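Local coordinates for protein cGAS/DncV-like nucleotidyltransferase in E. coli homolog (Elizabethkingia meningoseptica ATCC 13253 = NBRC 12535, PDB 6E0O) that synthesises cyclic nucleotide second messengers for CBASS antiphage defence, probably joining ATP or GTP into 3',3'-cyclic dinucleotides with the help of magnesium, at residues Arg145-Thr148 / Leu149-Val152; Ile244-Ile247 / Tyr248-Lys252. All coordinates share one frame; numbering follows the deposited sequence.

Contact 1: Arg145-Thr148 / Leu149-Val152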
loop_
_atom_site.group_PDB
_atom_site.type_symbol
_atom_site.label_atom_id
_atom_site.label_comp_id
_atom_site.label_asym_id
_atom_site.label_seq_id
_atom_site.Cartn_x
_atom_site.Cartn_y
_atom_site.Cartn_z
ATOM N N ARG A 145 -16.058 6.429 -10.187
ATOM C CA ARG A 145 -17.011 6.504 -9.089
ATOM C C ARG A 145 -17.110 7.935 -8.591
ATOM O O ARG A 145 -16.111 8.658 -8.525
ATOM C CB ARG A 145 -16.590 5.640 -7.897
ATOM C CG ARG A 145 -16.801 4.157 -8.099
ATOM C CD ARG A 145 -18.256 3.829 -8.378
ATOM N NE ARG A 145 -18.408 2.450 -8.836
ATOM C CZ ARG A 145 -18.287 1.384 -8.051
ATOM N NH1 ARG A 145 -18.004 1.532 -6.762
ATOM N NH2 ARG A 145 -18.443 0.167 -8.554
ATOM N N PHE A 146 -18.314 8.327 -8.201
ATOM C CA PHE A 146 -18.515 9.649 -7.637
ATOM C C PHE A 146 -18.060 9.678 -6.186
ATOM O O PHE A 146 -18.410 8.799 -5.391
ATOM C CB PHE A 146 -19.985 10.043 -7.726
ATOM C CG PHE A 146 -20.242 11.469 -7.359
ATOM C CD1 PHE A 146 -19.969 12.483 -8.259
ATOM C CD2 PHE A 146 -20.744 11.800 -6.114
ATOM C CE1 PHE A 146 -20.201 13.803 -7.928
ATOM C CE2 PHE A 146 -20.980 13.119 -5.777
ATOM C CZ PHE A 146 -20.704 14.122 -6.684
ATOM N N SER A 147 -17.264 10.687 -5.852
ATOM C CA SER A 147 -16.841 10.953 -4.487
ATOM C C SER A 147 -17.722 12.055 -3.919
ATOM O O SER A 147 -17.714 13.179 -4.429
ATOM C CB SER A 147 -15.389 11.424 -4.477
ATOM O OG SER A 147 -15.051 11.977 -3.216
ATOM N N THR A 148 -18.463 11.744 -2.855
ATOM C CA THR A 148 -19.203 12.799 -2.170
ATOM C C THR A 148 -18.268 13.701 -1.374
ATOM O O THR A 148 -18.547 14.894 -1.212
ATOM C CB THR A 148 -20.294 12.212 -1.273
ATOM O OG1 THR A 148 -19.721 11.334 -0.300
ATOM C CG2 THR A 148 -21.308 11.446 -2.101
ATOM N N LEU A 149 -17.145 13.160 -0.890
ATOM C CA LEU A 149 -16.208 13.981 -0.131
ATOM C C LEU A 149 -15.716 15.157 -0.959
ATOM O O LEU A 149 -15.624 16.285 -0.460
ATOM C CB LEU A 149 -15.023 13.135 0.325
ATOM C CG LEU A 149 -15.091 12.530 1.725
ATOM C CD1 LEU A 149 -16.301 11.626 1.877
ATOM C CD2 LEU A 149 -13.803 11.774 2.035
ATOM N N GLN A 150 -15.392 14.914 -2.226
ATOM C CA GLN A 150 -14.911 15.957 -3.118
ATOM C C GLN A 150 -15.946 16.401 -4.143
ATOM O O GLN A 150 -15.663 17.306 -4.931
ATOM C CB GLN A 150 -13.632 15.498 -3.827
ATOM C CG GLN A 150 -12.445 15.368 -2.890
ATOM C CD GLN A 150 -11.141 15.158 -3.627
ATOM O OE1 GLN A 150 -10.985 15.583 -4.774
ATOM N NE2 GLN A 150 -10.195 14.495 -2.971
ATOM N N SER A 151 -17.131 15.802 -4.146
ATOM C CA SER A 151 -18.185 16.147 -5.098
ATOM C C SER A 151 -17.671 16.112 -6.537
ATOM O O SER A 151 -17.898 17.030 -7.330
ATOM C CB SER A 151 -18.813 17.504 -4.768
ATOM O OG SER A 151 -19.406 17.498 -3.481
ATOM N N VAL A 152 -16.968 15.033 -6.878
ATOM C CA VAL A 152 -16.465 14.855 -8.236
ATOM C C VAL A 152 -16.433 13.372 -8.564
ATOM O O VAL A 152 -16.309 12.520 -7.679
ATOM C CB VAL A 152 -15.053 15.461 -8.436
ATOM C CG1 VAL A 152 -15.051 16.949 -8.144
ATOM C CG2 VAL A 152 -14.029 14.726 -7.576
#
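S147 and V152 face each other as the last rung of a beta hairpin, where strand 135-147 turns back into the antiparallel strand 152-160. They form a hydrogen-bonded pair, with both side chains on the same face of the sheet. Their two backbone bonds are unequal: S147 N reaches V152 O at 2.8 Å and almost straight, at 172°, whereas V152 N meets S147 O at 3.2 Å and is more bent, though it lies in the plane of that carbonyl. The difference goes with a G1 beta bulge, in which S151 and V152 share S147 as their opposite residue. S151 takes the left-handed conformation characteristic of that position, with S151 N 2.7 Å from S147 O, and makes a weak bond from its N to T148 O.

A side-chain bond braces the turn from within. With OG anti to the backbone N (chi1 167°), the S147 hydroxyl is swung along the chain over the turn, where OG accepts Q150 N at 3.1 Å. The same OG gives its proton to L263 O, so this buried hydroxyl is gripped by two bonds, one accepted and one donated. Q150 joins it against the loop that follows helix 236-252, sending NE2 to R262 O, while the L149 side chain packs on T258 and W265.

The apolar part lies on the exposed side, where the F146 ring reaches across the backbone of the bulge. Its far end is carried there because chi1 of F146 (-171°) turns CG away from the backbone N, and it meets the main chain obliquely. CZ of F146 touches S151 CA at 3.6 Å, while its neighbour CE1 sits 3.6 Å from V152 N.

Contact 2: Ile244-Ile247 / Tyr248-Lys252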
loop_
_atom_site.group_PDB
_atom_site.type_symbol
_atom_site.label_atom_id
_atom_site.label_comp_id
_atom_site.label_asym_id
_atom_site.label_seq_id
_atom_site.Cartn_x
_atom_site.Cartn_y
_atom_site.Cartn_z
ATOM N N ILE A 244 1.351 8.913 17.474
ATOM C CA ILE A 244 0.649 7.847 18.186
ATOM C C ILE A 244 -0.450 8.435 19.067
ATOM O O ILE A 244 -1.591 7.955 19.072
ATOM C CB ILE A 244 1.637 6.976 18.985
ATOM C CG1 ILE A 244 2.584 6.242 18.028
ATOM C CG2 ILE A 244 0.880 6.013 19.879
ATOM C CD1 ILE A 244 3.753 5.535 18.700
ATOM N N VAL A 245 -0.120 9.482 19.834
ATOM C CA VAL A 245 -1.112 10.078 20.726
ATOM C C VAL A 245 -2.288 10.626 19.927
ATOM O O VAL A 245 -3.453 10.450 20.306
ATOM C CB VAL A 245 -0.468 11.174 21.595
ATOM C CG1 VAL A 245 -1.543 11.953 22.358
ATOM C CG2 VAL A 245 0.538 10.573 22.558
ATOM N N LYS A 246 -2.011 11.299 18.807
ATOM C CA LYS A 246 -3.094 11.891 18.028
ATOM C C LYS A 246 -4.035 10.822 17.479
ATOM O O LYS A 246 -5.260 10.952 17.579
ATOM C CB LYS A 246 -2.523 12.744 16.896
ATOM C CG LYS A 246 -3.574 13.377 15.990
ATOM C CD LYS A 246 -4.577 14.229 16.735
ATOM C CE LYS A 246 -5.460 15.023 15.775
ATOM N NZ LYS A 246 -6.725 15.482 16.436
ATOM N N ILE A 247 -3.487 9.756 16.888
ATOM C CA ILE A 247 -4.347 8.705 16.345
ATOM C C ILE A 247 -5.143 8.047 17.466
ATOM O O ILE A 247 -6.352 7.834 17.356
ATOM C CB ILE A 247 -3.519 7.679 15.551
ATOM C CG1 ILE A 247 -2.880 8.338 14.332
ATOM C CG2 ILE A 247 -4.388 6.502 15.119
ATOM C CD1 ILE A 247 -1.759 7.529 13.707
ATOM N N TYR A 248 -4.463 7.704 18.560
ATOM C CA TYR A 248 -5.109 7.069 19.705
ATOM C C TYR A 248 -6.280 7.902 20.194
ATOM O O TYR A 248 -7.399 7.396 20.337
ATOM C CB TYR A 248 -4.039 6.887 20.778
ATOM C CG TYR A 248 -4.391 6.237 22.084
ATOM C CD1 TYR A 248 -4.912 6.978 23.130
ATOM C CD2 TYR A 248 -4.079 4.911 22.320
ATOM C CE1 TYR A 248 -5.167 6.398 24.362
ATOM C CE2 TYR A 248 -4.320 4.330 23.547
ATOM C CZ TYR A 248 -4.868 5.077 24.566
ATOM O OH TYR A 248 -5.086 4.494 25.789
ATOM N N GLU A 249 -6.047 9.194 20.430
ATOM C CA GLU A 249 -7.112 10.056 20.921
ATOM C C GLU A 249 -8.217 10.207 19.882
ATOM O O GLU A 249 -9.407 10.167 20.222
ATOM C CB GLU A 249 -6.542 11.414 21.335
ATOM C CG GLU A 249 -5.654 11.333 22.569
ATOM C CD GLU A 249 -5.166 12.684 23.049
ATOM O OE1 GLU A 249 -5.505 13.703 22.414
ATOM O OE2 GLU A 249 -4.430 12.718 24.058
ATOM N N ASP A 250 -7.842 10.356 18.608
ATOM C CA ASP A 250 -8.845 10.471 17.553
ATOM C C ASP A 250 -9.739 9.238 17.500
ATOM O O ASP A 250 -10.938 9.350 17.230
ATOM C CB ASP A 250 -8.168 10.689 16.198
ATOM C CG ASP A 250 -7.723 12.115 15.980
ATOM O OD1 ASP A 250 -8.123 13.025 16.748
ATOM O OD2 ASP A 250 -6.965 12.325 15.020
ATOM N N MET A 251 -9.171 8.048 17.729
ATOM C CA MET A 251 -9.979 6.833 17.689
ATOM C C MET A 251 -10.952 6.797 18.861
ATOM O O MET A 251 -12.127 6.457 18.688
ATOM C CB MET A 251 -9.100 5.583 17.683
ATOM C CG MET A 251 -8.206 5.474 16.446
ATOM S SD MET A 251 -9.044 5.539 14.841
ATOM C CE MET A 251 -8.889 7.282 14.458
ATOM N N LYS A 252 -10.492 7.172 20.066
ATOM C CA LYS A 252 -11.410 7.259 21.192
ATOM C C LYS A 252 -12.498 8.289 20.920
ATOM O O LYS A 252 -13.616 8.174 21.444
ATOM C CB LYS A 252 -10.669 7.623 22.484
ATOM C CG LYS A 252 -9.632 6.597 22.963
ATOM C CD LYS A 252 -9.309 6.746 24.462
ATOM C CE LYS A 252 -10.421 6.131 25.314
ATOM N NZ LYS A 252 -10.192 6.250 26.787
#
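K246 passes its aliphatic chain obliquely across the oxygen edge of the D250 carboxylate, one turn further along helix 236-252, and closes an i to i+4 salt bridge. The chain leaves with CG anti to the backbone N and then bends at chi2 (56°), which brings the ammonium round to D250. NZ of K246 lies 2.8 Å from D250 OD1, on that oxygen's syn lone pair, while CE of K246 passes 3.2 Å from D250 OD2. OD2 is also hydrogen-bonded to Y257, just beyond the helix, so each carboxylate oxygen has a partner and the group's rotation is fixed; the lysine charge probably favours the ionised acid.

Regular alpha-helical bonds run beneath: Y248, E249, D250 and M251 give their N-H groups to the carbonyls of I244, V245, K246 and I247.

I244, V245, I247 and Y248 meet L289, W286, M282 and L279, which packs the segment against helix 275-289 in the helical C-terminal half. V245 and E249 lie side by side, and CG1 of V245 approaches E249 OE2 at 3.4 Å, over the flat face of the carboxylate.

I247 and M251 also run side by side into the buried flank, where CG2 of I247 meets M251 CG at 4.2 Å. That same methylene presses on the main chain, with M251 CG 3.1 Å from I247 O.

In the fold
From the N terminus, strand 135-147 carries the likely magnesium ligand D136 near its start and ends in contact 1, which closes a tight hairpin and returns the chain along strand 152-160. The chain then enters the helical half, and contact 2 joins successive turns of helix 236-252 without closing a loop. The two follow in series, neither nesting nor crossing. The centres of contact 1 and contact 2 lie about 27 Å apart, and the nearest atoms of contact 1 and contact 2 about 14 Å apart. The loop after that helix relates them: Y257 meets D250 of contact 2, and T258, R262, L263 and W265 receive the hairpin tip, tying the sheet to the helices.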